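Side-chain contacts in iota-carrageenase (Alteromonas sp., PDB 1H80), which hydrolyses the beta-1,4 linkages of iota-carrageenan, a sulfated galactan of red algal cell walls, with inversion of anomeric configuration: residues K437-D440 with T441-S445; I429-P432 with V433-K437; A41-R44 with A45-A48. One frame throughout, in Å; residues are numbered along the deposited sequence.

Contact 1: K437-D440 with T441-S445; sequences KTID and TNTES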
loop_
_atom_site.group_PDB
_atom_site.type_symbol
_atom_site.label_atom_id
_atom_site.label_comp_id
_atom_site.label_asym_id
_atom_site.label_seq_id
_atom_site.Cartn_x
_atom_site.Cartn_y
_atom_site.Cartn_z
ATOM N N LYS A 437 16.936 17.223 -4.966
ATOM C CA LYS A 437 16.460 16.360 -6.034
ATOM C C LYS A 437 16.419 14.981 -5.384
ATOM O O LYS A 437 15.380 14.320 -5.349
ATOM C CB LYS A 437 17.418 16.355 -7.222
ATOM C CG LYS A 437 16.962 15.414 -8.331
ATOM C CD LYS A 437 17.918 15.406 -9.512
ATOM C CE LYS A 437 17.453 14.420 -10.575
ATOM N NZ LYS A 437 18.381 14.360 -11.742
ATOM N N THR A 438 17.564 14.560 -4.855
ATOM C CA THR A 438 17.666 13.283 -4.163
ATOM C C THR A 438 18.223 13.532 -2.771
ATOM O O THR A 438 19.271 14.162 -2.611
ATOM C CB THR A 438 18.605 12.289 -4.894
ATOM O OG1 THR A 438 18.035 11.923 -6.157
ATOM C CG2 THR A 438 18.805 11.031 -4.055
ATOM N N ILE A 439 17.501 13.062 -1.765
ATOM C CA ILE A 439 17.941 13.198 -0.388
ATOM C C ILE A 439 18.477 11.832 -0.001
ATOM O O ILE A 439 17.773 10.831 -0.118
ATOM C CB ILE A 439 16.775 13.562 0.554
ATOM C CG1 ILE A 439 16.275 14.974 0.238
ATOM C CG2 ILE A 439 17.227 13.459 2.007
ATOM C CD1 ILE A 439 15.057 15.381 1.029
ATOM N N ASP A 440 19.730 11.787 0.437
ATOM C CA ASP A 440 20.341 10.530 0.844
ATOM C C ASP A 440 21.027 10.705 2.193
ATOM O O ASP A 440 20.808 11.699 2.882
ATOM C CB ASP A 440 21.342 10.048 -0.212
ATOM C CG ASP A 440 22.318 11.128 -0.637
ATOM O OD1 ASP A 440 22.851 11.833 0.245
ATOM O OD2 ASP A 440 22.560 11.262 -1.858
ATOM N N THR A 441 21.854 9.738 2.571
ATOM C CA THR A 441 22.542 9.797 3.853
ATOM C C THR A 441 23.589 10.904 3.936
ATOM O O THR A 441 24.007 11.277 5.030
ATOM C CB THR A 441 23.219 8.451 4.172
ATOM O OG1 THR A 441 24.185 8.152 3.160
ATOM C CG2 THR A 441 22.182 7.339 4.219
ATOM N N ASN A 442 24.009 11.430 2.788
ATOM C CA ASN A 442 25.011 12.495 2.763
ATOM C C ASN A 442 24.400 13.891 2.792
ATOM O O ASN A 442 25.106 14.876 3.006
ATOM C CB ASN A 442 25.895 12.378 1.520
ATOM C CG ASN A 442 26.829 11.189 1.577
ATOM O OD1 ASN A 442 27.590 11.030 2.531
ATOM N ND2 ASN A 442 26.784 10.352 0.547
ATOM N N THR A 443 23.092 13.977 2.583
ATOM C CA THR A 443 22.419 15.269 2.562
ATOM C C THR A 443 22.477 15.997 3.897
ATOM O O THR A 443 22.055 15.472 4.923
ATOM C CB THR A 443 20.948 15.113 2.157
ATOM O OG1 THR A 443 20.873 14.375 0.932
ATOM C CG2 THR A 443 20.303 16.480 1.956
ATOM N N GLU A 444 23.009 17.214 3.875
ATOM C CA GLU A 444 23.105 18.020 5.080
ATOM C C GLU A 444 21.746 18.615 5.413
ATOM O O GLU A 444 20.962 18.941 4.519
ATOM C CB GLU A 444 24.123 19.146 4.886
ATOM C CG GLU A 444 24.114 20.180 6.001
ATOM C CD GLU A 444 25.126 21.287 5.772
ATOM O OE1 GLU A 444 25.243 21.750 4.618
ATOM O OE2 GLU A 444 25.792 21.698 6.748
ATOM N N SER A 445 21.470 18.754 6.704
ATOM C CA SER A 445 20.209 19.319 7.157
ATOM C C SER A 445 20.413 20.034 8.485
ATOM O O SER A 445 21.448 19.882 9.132
ATOM C CB SER A 445 19.160 18.217 7.325
ATOM O OG SER A 445 19.541 17.299 8.334
HETATM O O HOH W 1 21.410 15.315 -1.500
HETATM O O HOH W 2 20.776 13.086 5.349
HETATM O O HOH W 3 25.235 10.834 -2.140
#
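Asp440 and Thr443 grip each other from both ends of a tight turn. Thr443 sends its CB back toward 437-440, and its OG1 receives the backbone N-H of Asp440 at 2.9 Å from N to OG1, nearly straight at 163°. OG1 can reach that N because it lies anti to its own carbonyl carbon, chi1 -52°. In return Thr443 N donates to Asp440 O at 3.2 Å, coming from well above the carbonyl plane. The Asp440 carboxylate folds over the turn, with CG lying between its backbone N and carbonyl carbon (chi1 49°). Its OD1 takes the N-H of Asn442, 2.8 Å from OD1 to N, on the anti side and somewhat out of the carboxylate plane. This is an Asx turn laid over a type I beta turn from Asp440 to Thr443. The turn follows strand 438-439, an edge strand of a parallel sheet, where it pairs with strand 407-409. An alanine in place of Asp440 would probably leave the Asn442 N-H without this acceptor and make the turn less rigid. Ile439 crosses Thr443 at about a right angle, with Ile439 CG2 3.9 Å from Thr443 OG1. One water bridges Thr438 O and Thr443 OG1. Another links Asp440 OD2 to Asn442 ND2, 2.7 Å from OD2 and 3.1 Å from ND2.

Contact 2: I429-P432 with V433-K437; sequences INFP and VNSHK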
loop_
_atom_site.group_PDB
_atom_site.type_symbol
_atom_site.label_atom_id
_atom_site.label_comp_id
_atom_site.label_asym_id
_atom_site.label_seq_id
_atom_site.Cartn_x
_atom_site.Cartn_y
_atom_site.Cartn_z
ATOM N N ILE A 429 9.432 19.026 -11.220
ATOM C CA ILE A 429 8.677 20.101 -11.840
ATOM C C ILE A 429 8.239 21.123 -10.795
ATOM O O ILE A 429 7.664 20.769 -9.769
ATOM C CB ILE A 429 7.416 19.564 -12.546
ATOM C CG1 ILE A 429 7.808 18.578 -13.647
ATOM C CG2 ILE A 429 6.615 20.727 -13.125
ATOM C CD1 ILE A 429 6.620 17.957 -14.352
ATOM N N ASN A 430 8.529 22.390 -11.073
ATOM C CA ASN A 430 8.165 23.512 -10.215
ATOM C C ASN A 430 8.729 23.530 -8.800
ATOM O O ASN A 430 8.119 24.101 -7.896
ATOM C CB ASN A 430 6.642 23.656 -10.155
ATOM C CG ASN A 430 6.041 24.041 -11.496
ATOM O OD1 ASN A 430 6.763 24.358 -12.443
ATOM N ND2 ASN A 430 4.716 24.025 -11.580
ATOM N N PHE A 431 9.885 22.911 -8.596
ATOM C CA PHE A 431 10.495 22.931 -7.276
ATOM C C PHE A 431 11.192 24.274 -7.106
ATOM O O PHE A 431 11.723 24.833 -8.068
ATOM C CB PHE A 431 11.509 21.796 -7.126
ATOM C CG PHE A 431 10.920 20.528 -6.578
ATOM C CD1 PHE A 431 10.089 19.736 -7.363
ATOM C CD2 PHE A 431 11.192 20.127 -5.273
ATOM C CE1 PHE A 431 9.536 18.562 -6.858
ATOM C CE2 PHE A 431 10.646 18.952 -4.756
ATOM C CZ PHE A 431 9.815 18.167 -5.553
ATOM N N PRO A 432 11.182 24.821 -5.883
ATOM C CA PRO A 432 11.834 26.111 -5.644
ATOM C C PRO A 432 13.349 26.000 -5.762
ATOM O O PRO A 432 13.913 24.908 -5.711
ATOM C CB PRO A 432 11.384 26.466 -4.232
ATOM C CG PRO A 432 11.252 25.125 -3.579
ATOM C CD PRO A 432 10.564 24.307 -4.649
ATOM N N VAL A 433 14.011 27.136 -5.928
ATOM C CA VAL A 433 15.458 27.124 -6.038
ATOM C C VAL A 433 16.048 26.546 -4.753
ATOM O O VAL A 433 15.491 26.702 -3.669
ATOM C CB VAL A 433 16.019 28.552 -6.276
ATOM C CG1 VAL A 433 15.732 29.443 -5.075
ATOM C CG2 VAL A 433 17.514 28.481 -6.548
ATOM N N ASN A 434 17.173 25.857 -4.895
ATOM C CA ASN A 434 17.863 25.248 -3.773
ATOM C C ASN A 434 17.101 24.166 -3.027
ATOM O O ASN A 434 17.315 23.950 -1.834
ATOM C CB ASN A 434 18.349 26.331 -2.813
ATOM C CG ASN A 434 19.574 27.031 -3.341
ATOM O OD1 ASN A 434 20.508 26.375 -3.790
ATOM N ND2 ASN A 434 19.581 28.362 -3.296
ATOM N N SER A 435 16.212 23.485 -3.738
ATOM C CA SER A 435 15.475 22.381 -3.150
ATOM C C SER A 435 16.295 21.132 -3.487
ATOM O O SER A 435 17.235 21.200 -4.284
ATOM C CB SER A 435 14.069 22.294 -3.753
ATOM O OG SER A 435 14.129 22.251 -5.162
ATOM N N HIS A 436 15.952 20.004 -2.877
ATOM C CA HIS A 436 16.671 18.754 -3.110
ATOM C C HIS A 436 16.082 17.954 -4.259
ATOM O O HIS A 436 14.878 17.992 -4.500
ATOM C CB HIS A 436 16.608 17.870 -1.865
ATOM C CG HIS A 436 17.149 18.517 -0.631
ATOM N ND1 HIS A 436 18.496 18.740 -0.439
ATOM C CD2 HIS A 436 16.527 18.981 0.476
ATOM C CE1 HIS A 436 18.678 19.315 0.738
ATOM N NE2 HIS A 436 17.501 19.472 1.312
ATOM N N LYS A 437 16.936 17.223 -4.966
ATOM C CA LYS A 437 16.460 16.360 -6.034
ATOM C C LYS A 437 16.419 14.981 -5.384
ATOM O O LYS A 437 15.380 14.320 -5.349
ATOM C CB LYS A 437 17.418 16.355 -7.222
ATOM C CG LYS A 437 16.962 15.414 -8.331
ATOM C CD LYS A 437 17.918 15.406 -9.512
ATOM C CE LYS A 437 17.453 14.420 -10.575
ATOM N NZ LYS A 437 18.381 14.360 -11.742
#
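Ser435 turns back on Phe431 and Pro432. Its CB lies at the edge of the Phe431 ring, in the ring plane, 3.9 Å from Phe431 CD2. The same CB is 4.0 Å from CG of the Pro432 ring. One bond further, OG sits between its own backbone N and carbonyl carbon, chi1 53°. That rotation carries it to Pro432 O, to which it donates a hydrogen bond of 2.7 Å between OG and O. The donor lies in the carbonyl plane, with a C=O...OG angle of 156°. OG also touches Phe431 CB at 3.3 Å and has a weak hydrogen bond with Arg428 NH1. The backbone N of Ser435 adds a weak bond to Pro432 O, 3.3 Å from N to O and bent to 128°. Pro432 O therefore holds both the main chain and the side chain of the serine. This closes a type II beta turn from Pro432 to Ser435, with Asn434 at its third position in a left-handed backbone conformation. Beyond the turn, His436 NE2 is hydrogen-bonded to Tyr373 O. The turn lies in the loop that joins strand 421-429 to strand 438-439, and Phe431 packs on Ala358 of strand 351-359 and edge-to-face on Phe360.

Contact 3: A41-R44 with A45-A48; sequences ALQR and AINA
Leu42 and Ile46 meet one turn apart on helix 39-50, which packs against strands 56-60 and 64-71 near the start of the parallel beta-helix. Their side chains cross obliquely, with Leu42 CG 3.8 Å from Ile46 CD1. This is the tight side. Ile46 CG1 also presses on the helix backbone, 3.3 Å from Leu42 O. Both residues rest on Ile70, and Leu42 also touches Phe67 and Leu58. Ala45 brings only a methyl to the helix flank and packs on Leu58 and Phe28. Regular i to i+4 backbone bonds run beneath, the straightest from Ile46 N to Leu42 O at 2.9 Å and 170°.

The other side faces solvent more and carries the polar residues, held by hydrogen bonds rather than by close apolar packing. Arg44 is exposed, yet its guanidinium is tied down: NH2 bonds to Phe28 O and NE to Asn40 OD1. Gln43 and Asn47 are partly exposed. The Gln43 chain leaves with CG anti to the backbone N (chi1 -168°) and bends at chi2, which swings its amide along the helix toward Asn47. Gln43 OE1 takes the backbone N of Gln71. Asn47 OD1 has a second donor in Lys73 NZ. Gln43 NE2 donates to Asn47 OD1 at 3.0 Å, with OD1 close to the plane of the Gln43 amide but NE2 40° above that of the Asn47 carbonyl.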
loop_
_atom_site.group_PDB
_atom_site.type_symbol
_atom_site.label_atom_id
_atom_site.label_comp_id
_atom_site.label_asym_id
_atom_site.label_seq_id
_atom_site.Cartn_x
_atom_site.Cartn_y
_atom_site.Cartn_z
ATOM N N ALA A 41 -25.942 -12.676 0.813
ATOM C CA ALA A 41 -26.313 -12.850 -0.588
ATOM C C ALA A 41 -25.051 -13.056 -1.415
ATOM O O ALA A 41 -24.972 -13.975 -2.231
ATOM C CB ALA A 41 -27.072 -11.628 -1.086
ATOM N N LEU A 42 -24.061 -12.198 -1.196
ATOM C CA LEU A 42 -22.811 -12.304 -1.935
ATOM C C LEU A 42 -22.076 -13.595 -1.606
ATOM O O LEU A 42 -21.542 -14.253 -2.499
ATOM C CB LEU A 42 -21.911 -11.097 -1.648
ATOM C CG LEU A 42 -20.539 -11.111 -2.333
ATOM C CD1 LEU A 42 -20.699 -11.306 -3.839
ATOM C CD2 LEU A 42 -19.819 -9.808 -2.037
ATOM N N GLN A 43 -22.054 -13.980 -0.332
ATOM C CA GLN A 43 -21.359 -15.203 0.031
ATOM C C GLN A 43 -22.031 -16.420 -0.599
ATOM O O GLN A 43 -21.353 -17.334 -1.059
ATOM C CB GLN A 43 -21.300 -15.369 1.549
ATOM C CG GLN A 43 -20.344 -16.468 1.981
ATOM C CD GLN A 43 -18.909 -16.147 1.624
ATOM O OE1 GLN A 43 -18.335 -15.185 2.136
ATOM N NE2 GLN A 43 -18.322 -16.948 0.740
ATOM N N ARG A 44 -23.362 -16.434 -0.618
ATOM C CA ARG A 44 -24.077 -17.548 -1.232
ATOM C C ARG A 44 -23.766 -17.613 -2.725
ATOM O O ARG A 44 -23.612 -18.697 -3.283
ATOM C CB ARG A 44 -25.587 -17.413 -1.025
ATOM C CG ARG A 44 -26.035 -17.782 0.382
ATOM C CD ARG A 44 -27.550 -17.823 0.517
ATOM N NE ARG A 44 -28.154 -16.496 0.518
ATOM C CZ ARG A 44 -28.881 -15.999 -0.478
ATOM N NH1 ARG A 44 -29.103 -16.720 -1.571
ATOM N NH2 ARG A 44 -29.389 -14.779 -0.377
ATOM N N ALA A 45 -23.671 -16.451 -3.364
ATOM C CA ALA A 45 -23.373 -16.395 -4.795
ATOM C C ALA A 45 -21.986 -16.964 -5.056
ATOM O O ALA A 45 -21.796 -17.803 -5.937
ATOM C CB ALA A 45 -23.451 -14.958 -5.291
ATOM N N ILE A 46 -21.013 -16.491 -4.287
ATOM C CA ILE A 46 -19.641 -16.958 -4.417
ATOM C C ILE A 46 -19.563 -18.467 -4.202
ATOM O O ILE A 46 -18.942 -19.185 -4.981
ATOM C CB ILE A 46 -18.734 -16.236 -3.397
ATOM C CG1 ILE A 46 -18.573 -14.776 -3.816
ATOM C CG2 ILE A 46 -17.387 -16.932 -3.286
ATOM C CD1 ILE A 46 -17.956 -13.906 -2.744
ATOM N N ASN A 47 -20.202 -18.954 -3.146
ATOM C CA ASN A 47 -20.172 -20.379 -2.859
ATOM C C ASN A 47 -20.788 -21.198 -3.989
ATOM O O ASN A 47 -20.243 -22.227 -4.388
ATOM C CB ASN A 47 -20.910 -20.674 -1.551
ATOM C CG ASN A 47 -20.209 -20.090 -0.338
ATOM O OD1 ASN A 47 -19.057 -19.665 -0.414
ATOM N ND2 ASN A 47 -20.903 -20.079 0.795
ATOM N N ALA A 48 -21.921 -20.732 -4.505
ATOM C CA ALA A 48 -22.610 -21.428 -5.584
ATOM C C ALA A 48 -21.745 -21.511 -6.833
ATOM O O ALA A 48 -21.653 -22.560 -7.470
ATOM C CB ALA A 48 -23.915 -20.724 -5.907
#

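Contacts 1 and 2 are neighbours along the chain, share Lys437 and have centres 13 Å apart. They also touch directly, where Thr443 CG2 packs 3.5 Å from His436 CE1. The turn of contact 2 precedes strand 438-439 and the turn of contact 1 follows it, so two turns frame one short strand. Contact 3 lies on the other side of the chain's centre, about 53 Å from each of them between centres. Its nearest atoms are about 43 Å from contact 1 and about 40 Å from contact 2. The side chains of Thr441 and Ala41 are each about 8 Å from a calcium ion, a different one in each case, and the side chain of Ala45 is about 11 Å from a sodium ion; these distances are too long for coordination.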